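Local atomic coordinates of farnesyl pyrophosphate synthetase (Staphylococcus aureus, PDB entry 5H9D), a protein that probably makes heptaprenyl diphosphate by magnesium-dependent elongation of prenyl diphosphates, as a polyprenyl synthase of the FPP/GGPP synthase family. Residues 21-32 against 105-116; 42-52 against 64-75. All blocks are in the same frame, centred on the assembly; numbering follows the deposited sequence.

Contact 1. Residues 21-32 against 105-116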
loop_
_atom_site.group_PDB
_atom_site.type_symbol
_atom_site.label_atom_id
_atom_site.label_comp_id
_atom_site.label_asym_id
_atom_site.label_seq_id
_atom_site.Cartn_x
_atom_site.Cartn_y
_atom_site.Cartn_z
ATOM N N ILE A 21 -8.650 4.943 13.429
ATOM C CA ILE A 21 -8.683 3.498 13.414
ATOM C C ILE A 21 -9.953 2.850 14.004
ATOM O O ILE A 21 -10.245 1.660 13.795
ATOM C CB ILE A 21 -7.362 2.997 14.089
ATOM C CG1 ILE A 21 -6.532 2.283 13.044
ATOM C CG2 ILE A 21 -7.614 2.127 15.282
ATOM C CD1 ILE A 21 -6.375 3.074 11.814
ATOM N N LYS A 22 -10.724 3.645 14.726
ATOM C CA LYS A 22 -11.936 3.133 15.333
ATOM C C LYS A 22 -12.907 2.675 14.246
ATOM O O LYS A 22 -13.072 3.343 13.217
ATOM C CB LYS A 22 -12.516 4.211 16.256
ATOM C CG LYS A 22 -11.560 4.459 17.417
ATOM C CD LYS A 22 -12.083 5.389 18.483
ATOM C CE LYS A 22 -11.143 5.351 19.703
ATOM N NZ LYS A 22 -11.542 6.323 20.776
ATOM N N SER A 23 -13.535 1.522 14.454
ATOM C CA SER A 23 -14.445 1.009 13.446
ATOM C C SER A 23 -15.762 0.432 13.954
ATOM O O SER A 23 -15.884 0.023 15.098
ATOM C CB SER A 23 -13.696 -0.053 12.606
ATOM O OG SER A 23 -14.550 -0.949 11.909
ATOM N N LYS A 24 -16.748 0.393 13.063
ATOM C CA LYS A 24 -18.023 -0.187 13.370
ATOM C C LYS A 24 -17.790 -1.684 13.587
ATOM O O LYS A 24 -18.579 -2.339 14.266
ATOM C CB LYS A 24 -18.987 0.044 12.225
ATOM C CG LYS A 24 -19.607 1.422 12.231
ATOM C CD LYS A 24 -20.910 1.468 11.438
ATOM C CE LYS A 24 -20.869 2.536 10.309
ATOM N NZ LYS A 24 -21.991 2.372 9.286
ATOM N N ASP A 25 -16.728 -2.240 12.994
ATOM C CA ASP A 25 -16.399 -3.661 13.198
ATOM C C ASP A 25 -15.262 -3.735 14.204
ATOM O O ASP A 25 -14.177 -3.190 13.992
ATOM C CB ASP A 25 -15.971 -4.393 11.901
ATOM C CG ASP A 25 -15.599 -5.883 12.156
ATOM O OD1 ASP A 25 -14.469 -6.175 12.623
ATOM O OD2 ASP A 25 -16.442 -6.774 11.896
ATOM N N SER A 26 -15.548 -4.444 15.283
ATOM C CA SER A 26 -14.669 -4.629 16.413
ATOM C C SER A 26 -13.268 -5.191 16.112
ATOM O O SER A 26 -12.256 -4.624 16.516
ATOM C CB SER A 26 -15.420 -5.496 17.415
ATOM O OG SER A 26 -14.620 -5.831 18.523
ATOM N N VAL A 27 -13.203 -6.313 15.414
ATOM C CA VAL A 27 -11.904 -6.897 15.080
ATOM C C VAL A 27 -11.011 -5.965 14.276
ATOM O O VAL A 27 -9.860 -5.840 14.591
ATOM C CB VAL A 27 -12.040 -8.215 14.288
ATOM C CG1 VAL A 27 -10.652 -8.715 13.874
ATOM C CG2 VAL A 27 -12.698 -9.236 15.132
ATOM N N LEU A 28 -11.534 -5.335 13.234
ATOM C CA LEU A 28 -10.732 -4.411 12.446
ATOM C C LEU A 28 -10.151 -3.349 13.358
ATOM O O LEU A 28 -9.052 -2.883 13.104
ATOM C CB LEU A 28 -11.563 -3.741 11.354
ATOM C CG LEU A 28 -11.412 -4.224 9.912
ATOM C CD1 LEU A 28 -10.935 -5.677 9.876
ATOM C CD2 LEU A 28 -12.727 -4.062 9.200
ATOM N N GLU A 29 -10.876 -2.979 14.420
ATOM C CA GLU A 29 -10.392 -1.976 15.362
ATOM C C GLU A 29 -9.258 -2.494 16.248
ATOM O O GLU A 29 -8.273 -1.787 16.491
ATOM C CB GLU A 29 -11.522 -1.485 16.254
ATOM C CG GLU A 29 -11.127 -0.298 17.080
ATOM C CD GLU A 29 -12.321 0.419 17.620
ATOM O OE1 GLU A 29 -13.320 0.503 16.868
ATOM O OE2 GLU A 29 -12.253 0.906 18.781
ATOM N N GLN A 30 -9.416 -3.710 16.752
ATOM C CA GLN A 30 -8.397 -4.325 17.579
ATOM C C GLN A 30 -7.141 -4.633 16.765
ATOM O O GLN A 30 -6.030 -4.480 17.267
ATOM C CB GLN A 30 -8.879 -5.639 18.148
ATOM C CG GLN A 30 -10.042 -5.616 19.092
ATOM C CD GLN A 30 -10.321 -7.035 19.551
ATOM O OE1 GLN A 30 -9.533 -7.620 20.321
ATOM N NE2 GLN A 30 -11.417 -7.620 19.045
ATOM N N ALA A 31 -7.313 -5.104 15.530
ATOM C CA ALA A 31 -6.162 -5.416 14.681
ATOM C C ALA A 31 -5.365 -4.143 14.366
ATOM O O ALA A 31 -4.156 -4.086 14.593
ATOM C CB ALA A 31 -6.610 -6.102 13.387
ATOM N N SER A 32 -6.034 -3.124 13.848
ATOM C CA SER A 32 -5.369 -1.872 13.538
ATOM C C SER A 32 -4.628 -1.318 14.761
ATOM O O SER A 32 -3.493 -0.875 14.652
ATOM C CB SER A 32 -6.393 -0.851 13.035
ATOM O OG SER A 32 -6.992 -1.298 11.835
ATOM N N THR A 105 -8.870 -11.928 7.983
ATOM C CA THR A 105 -8.829 -10.721 8.786
ATOM C C THR A 105 -7.773 -9.718 8.317
ATOM O O THR A 105 -8.088 -8.548 8.097
ATOM C CB THR A 105 -8.593 -11.074 10.264
ATOM O OG1 THR A 105 -9.675 -11.883 10.728
ATOM C CG2 THR A 105 -8.524 -9.828 11.121
ATOM N N ALA A 106 -6.532 -10.180 8.162
ATOM C CA ALA A 106 -5.408 -9.333 7.741
ATOM C C ALA A 106 -5.629 -8.690 6.386
ATOM O O ALA A 106 -5.273 -7.547 6.163
ATOM C CB ALA A 106 -4.112 -10.137 7.716
ATOM N N ILE A 107 -6.199 -9.433 5.467
ATOM C CA ILE A 107 -6.455 -8.876 4.163
ATOM C C ILE A 107 -7.491 -7.761 4.324
ATOM O O ILE A 107 -7.344 -6.683 3.764
ATOM C CB ILE A 107 -6.948 -9.988 3.209
ATOM C CG1 ILE A 107 -5.760 -10.854 2.799
ATOM C CG2 ILE A 107 -7.591 -9.407 1.971
ATOM C CD1 ILE A 107 -6.170 -12.061 1.953
ATOM N N LEU A 108 -8.513 -8.023 5.118
ATOM C CA LEU A 108 -9.561 -7.073 5.350
ATOM C C LEU A 108 -9.046 -5.845 6.069
ATOM O O LEU A 108 -9.446 -4.706 5.728
ATOM C CB LEU A 108 -10.703 -7.715 6.152
ATOM C CG LEU A 108 -11.658 -8.666 5.411
ATOM C CD1 LEU A 108 -12.659 -9.168 6.422
ATOM C CD2 LEU A 108 -12.410 -7.973 4.264
ATOM N N THR A 109 -8.150 -6.054 7.042
ATOM C CA THR A 109 -7.611 -4.930 7.802
ATOM C C THR A 109 -6.828 -4.014 6.873
ATOM O O THR A 109 -6.941 -2.791 6.952
ATOM C CB THR A 109 -6.727 -5.389 9.003
ATOM O OG1 THR A 109 -7.453 -6.312 9.826
ATOM C CG2 THR A 109 -6.424 -4.208 9.893
ATOM N N GLY A 110 -6.051 -4.621 5.979
ATOM C CA GLY A 110 -5.270 -3.870 5.022
ATOM C C GLY A 110 -6.151 -3.010 4.134
ATOM O O GLY A 110 -5.805 -1.859 3.864
ATOM N N ASN A 111 -7.278 -3.551 3.666
ATOM C CA ASN A 111 -8.188 -2.778 2.813
ATOM C C ASN A 111 -8.745 -1.609 3.622
ATOM O O ASN A 111 -8.853 -0.459 3.130
ATOM C CB ASN A 111 -9.369 -3.624 2.328
ATOM C CG ASN A 111 -8.949 -4.825 1.517
ATOM O OD1 ASN A 111 -7.936 -4.802 0.829
ATOM N ND2 ASN A 111 -9.740 -5.879 1.587
ATOM N N PHE A 112 -9.109 -1.923 4.864
ATOM C CA PHE A 112 -9.647 -0.940 5.791
ATOM C C PHE A 112 -8.682 0.248 5.930
ATOM O O PHE A 112 -9.049 1.389 5.683
ATOM C CB PHE A 112 -9.885 -1.663 7.130
ATOM C CG PHE A 112 -10.299 -0.781 8.267
ATOM C CD1 PHE A 112 -11.560 -0.210 8.303
ATOM C CD2 PHE A 112 -9.432 -0.563 9.345
ATOM C CE1 PHE A 112 -11.960 0.563 9.397
ATOM C CE2 PHE A 112 -9.822 0.203 10.430
ATOM C CZ PHE A 112 -11.090 0.768 10.457
ATOM N N LEU A 113 -7.442 -0.054 6.295
ATOM C CA LEU A 113 -6.388 0.934 6.527
ATOM C C LEU A 113 -6.147 1.793 5.318
ATOM O O LEU A 113 -5.909 2.996 5.418
ATOM C CB LEU A 113 -5.069 0.227 6.962
ATOM C CG LEU A 113 -5.136 -0.422 8.358
ATOM C CD1 LEU A 113 -3.882 -1.142 8.743
ATOM C CD2 LEU A 113 -5.399 0.673 9.362
ATOM N N LEU A 114 -6.215 1.157 4.163
ATOM C CA LEU A 114 -5.988 1.830 2.902
ATOM C C LEU A 114 -7.152 2.766 2.578
ATOM O O LEU A 114 -6.934 3.886 2.148
ATOM C CB LEU A 114 -5.864 0.779 1.829
ATOM C CG LEU A 114 -4.989 1.063 0.644
ATOM C CD1 LEU A 114 -3.543 1.039 1.110
ATOM C CD2 LEU A 114 -5.271 -0.015 -0.424
ATOM N N ALA A 115 -8.386 2.303 2.785
ATOM C CA ALA A 115 -9.551 3.137 2.491
ATOM C C ALA A 115 -9.531 4.409 3.327
ATOM O O ALA A 115 -9.880 5.492 2.834
ATOM C CB ALA A 115 -10.859 2.360 2.751
ATOM N N LEU A 116 -9.131 4.263 4.597
ATOM C CA LEU A 116 -9.053 5.391 5.518
ATOM C C LEU A 116 -8.003 6.370 5.002
ATOM O O LEU A 116 -8.169 7.585 5.102
ATOM C CB LEU A 116 -8.654 4.916 6.917
ATOM C CG LEU A 116 -9.629 4.119 7.788
ATOM C CD1 LEU A 116 -8.901 3.655 9.087
ATOM C CD2 LEU A 116 -10.880 4.980 8.058
#
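The ring of Phe112 is held between leucines. Leu28 lies over one face, its CG 4.0 Å from Phe112 CG and offset toward the rim. Leu116, of the same helix as Phe112, reaches the opposite face through CD1. At the edge, Ile21 O lies in the ring plane, 3.6 Å from Phe112 CZ. Ser32 OG comes to the edge too, 3.5 Å from Phe112 CE2. With CG anti to the backbone N (chi1 174°), the ring extends toward residues 21-32.

Ser32 OG donates to Leu28 O, which also accepts from Ser32 N. Leu28 CD1 slides past Thr109 and meets OG1 at 3.5 Å. That hydroxyl donates back to Thr105 O. Ile21 CD1 packs on Leu113 CD2, 3.6 Å away, and on Leu116 CD1.

Asp25 caps helix 26-38, and OD1 accepts from Leu28 N. The contact is part of the subunit interface: Ser23 OG and Asp25 OD2 hydrogen-bond to Glu106 and Ser110, respectively, of the subunit 1 chain. The short helical segments cross at -81°, with axes 9.8 Å apart. Helix 97-100 flanks Ala31 and Thr105, and helix 62-85 lies against Ile21 and Leu114.

Contact 2. Residues 42-52 against 64-75; sequences RVRPAFVILSS and TYQVAVALELIH
Pro45 and Ala68 mark the tight part of the contact. Their CA atoms are 4.3 Å apart, and Pro45 CB packs on Ala68 CB. One turn on, Val48 is a knob in a hole formed by Thr64, Val67, Ala68 and Leu71. CG1, anti to the backbone N (chi1 180°), faces Thr64 O and Val67, while CG2 meets Leu71 CG at 4.1 Å. Ile49 CD1 meets Ala68 CB at 3.7 Å. Its CG1 approaches the ring of Tyr65, whose hydroxyl is held by Glu9.

The two helices follow one another in the chain and pack antiparallel, with segment axes 8.2 Å apart and directions at 158°. They belong to the mostly helical prenyl synthase fold. The RVRP sequence at the start of helix 43-51 ends the GGKRxRP motif of this family, which in relatives contributes to the isopentenyl diphosphate site. The C-terminal end of helix 62-85 carries most of the first aspartate-rich motif, DDxxD, which in relatives binds magnesium.

Toward the start of helix 43-51 the contact turns polar, and His75 is partly exposed. The guanidinium of Arg44 lies flat on one face of the His75 ring, with centres 3.5 Å apart and planes at 17°. Bends at chi2 and chi3 carry the arginine there. A phosphate ion, probably from the crystallisation liquor, is about 4 Å from the His75 side chain. Glu72 turns OE1 toward Pro45 CD and OE2 toward Arg42 CD. Arg42 NH1 makes a long salt bridge to Glu72 OE2, 3.9 Å away, with the oxygen well out of the guanidinium plane. The salt bridge from Arg42 NH2 goes to Glu14 in helix 6-20. At the other end the backbones spread, and Ser52 CB meets Thr64 CG2 at 4.0 Å.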
loop_
_atom_site.group_PDB
_atom_site.type_symbol
_atom_site.label_atom_id
_atom_site.label_comp_id
_atom_site.label_asym_id
_atom_site.label_seq_id
_atom_site.Cartn_x
_atom_site.Cartn_y
_atom_site.Cartn_z
ATOM N N ARG A 42 7.336 5.844 12.871
ATOM C CA ARG A 42 6.586 6.948 12.312
ATOM C C ARG A 42 7.447 7.932 11.518
ATOM O O ARG A 42 7.263 9.150 11.620
ATOM C CB ARG A 42 5.904 7.693 13.453
ATOM C CG ARG A 42 5.156 6.805 14.407
ATOM C CD ARG A 42 3.894 6.223 13.761
ATOM N NE ARG A 42 3.129 5.436 14.723
ATOM C CZ ARG A 42 3.455 4.211 15.125
ATOM N NH1 ARG A 42 4.531 3.617 14.650
ATOM N NH2 ARG A 42 2.706 3.575 16.008
ATOM N N VAL A 43 8.377 7.419 10.715
ATOM C CA VAL A 43 9.233 8.305 9.922
ATOM C C VAL A 43 8.451 9.099 8.867
ATOM O O VAL A 43 8.647 10.297 8.764
ATOM C CB VAL A 43 10.422 7.518 9.270
ATOM C CG1 VAL A 43 10.463 6.125 9.828
ATOM C CG2 VAL A 43 10.313 7.461 7.751
ATOM N N ARG A 44 7.566 8.440 8.109
ATOM C CA ARG A 44 6.766 9.111 7.069
ATOM C C ARG A 44 6.019 10.319 7.645
ATOM O O ARG A 44 6.127 11.428 7.124
ATOM C CB ARG A 44 5.794 8.116 6.414
ATOM C CG ARG A 44 6.267 7.530 5.078
ATOM C CD ARG A 44 6.014 6.030 4.909
ATOM N NE ARG A 44 6.828 5.259 5.844
ATOM C CZ ARG A 44 7.675 4.300 5.492
ATOM N NH1 ARG A 44 7.836 3.974 4.221
ATOM N NH2 ARG A 44 8.361 3.658 6.416
ATOM N N PRO A 45 5.233 10.122 8.723
ATOM C CA PRO A 45 4.533 11.283 9.292
ATOM C C PRO A 45 5.541 12.369 9.664
ATOM O O PRO A 45 5.267 13.555 9.506
ATOM C CB PRO A 45 3.855 10.698 10.523
ATOM C CG PRO A 45 3.520 9.324 10.054
ATOM C CD PRO A 45 4.744 8.880 9.336
ATOM N N ALA A 46 6.712 11.939 10.145
ATOM C CA ALA A 46 7.755 12.862 10.579
ATOM C C ALA A 46 8.227 13.719 9.429
ATOM O O ALA A 46 8.262 14.942 9.541
ATOM C CB ALA A 46 8.937 12.110 11.219
ATOM N N PHE A 47 8.576 13.100 8.312
ATOM C CA PHE A 47 9.013 13.881 7.177
ATOM C C PHE A 47 7.938 14.813 6.640
ATOM O O PHE A 47 8.256 15.852 6.093
ATOM C CB PHE A 47 9.531 12.961 6.076
ATOM C CG PHE A 47 10.943 12.533 6.286
ATOM C CD1 PHE A 47 11.945 13.480 6.414
ATOM C CD2 PHE A 47 11.262 11.206 6.410
ATOM C CE1 PHE A 47 13.239 13.108 6.671
ATOM C CE2 PHE A 47 12.561 10.814 6.666
ATOM C CZ PHE A 47 13.556 11.758 6.799
ATOM N N VAL A 48 6.668 14.454 6.796
ATOM C CA VAL A 48 5.590 15.307 6.311
ATOM C C VAL A 48 5.523 16.591 7.160
ATOM O O VAL A 48 5.510 17.704 6.608
ATOM C CB VAL A 48 4.224 14.583 6.346
ATOM C CG1 VAL A 48 3.139 15.497 5.842
ATOM C CG2 VAL A 48 4.277 13.336 5.504
ATOM N N ILE A 49 5.473 16.441 8.490
ATOM C CA ILE A 49 5.451 17.602 9.380
ATOM C C ILE A 49 6.670 18.488 8.997
ATOM O O ILE A 49 6.491 19.591 8.505
ATOM C CB ILE A 49 5.507 17.163 10.913
ATOM C CG1 ILE A 49 4.096 16.949 11.486
ATOM C CG2 ILE A 49 6.186 18.230 11.776
ATOM C CD1 ILE A 49 3.522 15.608 11.193
ATOM N N LEU A 50 7.892 17.979 9.186
ATOM C CA LEU A 50 9.140 18.702 8.862
ATOM C C LEU A 50 9.189 19.348 7.487
ATOM O O LEU A 50 9.600 20.493 7.369
ATOM C CB LEU A 50 10.363 17.792 8.995
ATOM C CG LEU A 50 11.116 17.921 10.311
ATOM C CD1 LEU A 50 12.411 17.184 10.192
ATOM C CD2 LEU A 50 11.365 19.386 10.626
ATOM N N SER A 51 8.789 18.611 6.455
ATOM C CA SER A 51 8.761 19.136 5.093
ATOM C C SER A 51 7.844 20.343 4.949
ATOM O O SER A 51 7.961 21.089 3.994
ATOM C CB SER A 51 8.266 18.073 4.097
ATOM O OG SER A 51 9.240 17.079 3.868
ATOM N N SER A 52 6.920 20.535 5.874
ATOM C CA SER A 52 6.012 21.653 5.735
ATOM C C SER A 52 6.477 22.949 6.367
ATOM O O SER A 52 5.889 23.977 6.093
ATOM C CB SER A 52 4.633 21.295 6.278
ATOM O OG SER A 52 4.628 21.314 7.687
ATOM N N THR A 64 -1.854 19.483 7.162
ATOM C CA THR A 64 -0.595 18.751 7.087
ATOM C C THR A 64 -0.617 17.570 8.053
ATOM O O THR A 64 -0.007 16.548 7.787
ATOM C CB THR A 64 0.653 19.657 7.349
ATOM O OG1 THR A 64 0.688 20.027 8.723
ATOM C CG2 THR A 64 0.608 20.938 6.529
ATOM N N TYR A 65 -1.336 17.694 9.163
ATOM C CA TYR A 65 -1.445 16.582 10.096
ATOM C C TYR A 65 -2.277 15.508 9.453
ATOM O O TYR A 65 -2.099 14.325 9.756
ATOM C CB TYR A 65 -2.157 16.983 11.364
ATOM C CG TYR A 65 -1.316 17.761 12.309
ATOM C CD1 TYR A 65 -0.180 17.204 12.882
ATOM C CD2 TYR A 65 -1.635 19.073 12.612
ATOM C CE1 TYR A 65 0.627 17.939 13.728
ATOM C CE2 TYR A 65 -0.826 19.824 13.464
ATOM C CZ TYR A 65 0.301 19.252 14.009
ATOM O OH TYR A 65 1.113 20.024 14.796
ATOM N N GLN A 66 -3.215 15.912 8.591
ATOM C CA GLN A 66 -4.065 14.938 7.940
ATOM C C GLN A 66 -3.292 14.151 6.876
ATOM O O GLN A 66 -3.542 12.959 6.662
ATOM C CB GLN A 66 -5.296 15.611 7.329
ATOM C CG GLN A 66 -6.319 16.176 8.338
ATOM C CD GLN A 66 -6.917 15.118 9.261
ATOM O OE1 GLN A 66 -7.385 14.075 8.808
ATOM N NE2 GLN A 66 -6.913 15.394 10.565
ATOM N N VAL A 67 -2.336 14.784 6.211
ATOM C CA VAL A 67 -1.589 14.036 5.209
ATOM C C VAL A 67 -0.643 13.084 5.943
ATOM O O VAL A 67 -0.360 11.980 5.496
ATOM C CB VAL A 67 -0.820 14.983 4.242
ATOM C CG1 VAL A 67 -0.117 14.176 3.170
ATOM C CG2 VAL A 67 -1.803 15.914 3.579
ATOM N N ALA A 68 -0.188 13.519 7.097
ATOM C CA ALA A 68 0.688 12.700 7.932
ATOM C C ALA A 68 -0.059 11.423 8.380
ATOM O O ALA A 68 0.488 10.320 8.279
ATOM C CB ALA A 68 1.169 13.528 9.146
ATOM N N VAL A 69 -1.304 11.589 8.857
ATOM C CA VAL A 69 -2.160 10.483 9.281
ATOM C C VAL A 69 -2.409 9.553 8.078
ATOM O O VAL A 69 -2.339 8.334 8.191
ATOM C CB VAL A 69 -3.512 11.026 9.857
ATOM C CG1 VAL A 69 -4.529 9.939 9.923
ATOM C CG2 VAL A 69 -3.307 11.570 11.269
ATOM N N ALA A 70 -2.671 10.130 6.913
ATOM C CA ALA A 70 -2.895 9.325 5.709
ATOM C C ALA A 70 -1.669 8.512 5.334
ATOM O O ALA A 70 -1.793 7.336 5.018
ATOM C CB ALA A 70 -3.295 10.215 4.516
ATOM N N LEU A 71 -0.494 9.130 5.349
ATOM C CA LEU A 71 0.725 8.412 4.984
ATOM C C LEU A 71 1.009 7.206 5.887
ATOM O O LEU A 71 1.416 6.137 5.396
ATOM C CB LEU A 71 1.936 9.352 5.012
ATOM C CG LEU A 71 2.340 10.123 3.763
ATOM C CD1 LEU A 71 3.026 9.134 2.831
ATOM C CD2 LEU A 71 1.130 10.793 3.105
ATOM N N GLU A 72 0.806 7.364 7.197
ATOM C CA GLU A 72 1.081 6.264 8.112
ATOM C C GLU A 72 0.054 5.156 7.936
ATOM O O GLU A 72 0.367 3.999 8.116
ATOM C CB GLU A 72 1.104 6.774 9.551
ATOM C CG GLU A 72 1.749 5.849 10.575
ATOM C CD GLU A 72 3.187 5.482 10.261
ATOM O OE1 GLU A 72 3.772 6.119 9.367
ATOM O OE2 GLU A 72 3.745 4.555 10.899
ATOM N N LEU A 73 -1.175 5.501 7.564
ATOM C CA LEU A 73 -2.212 4.486 7.369
ATOM C C LEU A 73 -1.935 3.656 6.102
ATOM O O LEU A 73 -2.169 2.452 6.099
ATOM C CB LEU A 73 -3.598 5.144 7.306
ATOM C CG LEU A 73 -4.209 5.836 8.539
ATOM C CD1 LEU A 73 -5.466 6.629 8.197
ATOM C CD2 LEU A 73 -4.553 4.802 9.580
ATOM N N ILE A 74 -1.432 4.295 5.036
ATOM C CA ILE A 74 -1.104 3.594 3.791
ATOM C C ILE A 74 0.133 2.705 4.060
ATOM O O ILE A 74 0.218 1.558 3.599
ATOM C CB ILE A 74 -0.805 4.603 2.609
ATOM C CG1 ILE A 74 -2.106 5.264 2.140
ATOM C CG2 ILE A 74 -0.196 3.865 1.411
ATOM C CD1 ILE A 74 -1.916 6.627 1.477
ATOM N N HIS A 75 1.095 3.252 4.793
ATOM C CA HIS A 75 2.282 2.506 5.179
ATOM C C HIS A 75 1.868 1.208 5.912
ATOM O O HIS A 75 2.339 0.103 5.598
ATOM C CB HIS A 75 3.121 3.380 6.095
ATOM C CG HIS A 75 4.332 2.701 6.642
ATOM N ND1 HIS A 75 5.118 1.854 5.885
ATOM C CD2 HIS A 75 4.907 2.760 7.867
ATOM C CE1 HIS A 75 6.125 1.422 6.622
ATOM N NE2 HIS A 75 6.019 1.956 7.827
#

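How the contacts relate
The centres of contact 1 and contact 2 are about 19 Å apart. The order along the chain is 21-32, 42-52, 64-75, 105-116, so both segments of contact 2 fall between the two of contact 1. Helix 62-85 joins them. It pairs with helix 43-51 in contact 2, and its Leu73 packs on Ile21, Leu113 and Leu116 of contact 1. Leu73 CD2 lies 3.4 Å from Ile21 CD1. Contact 1 lies farther from the chain centre, beside the partner subunit. Contact 2 touches no other protein chain. Helix 62-85 thus links the helices at the subunit interface to the helix that begins with the end of the GGKRxRP motif.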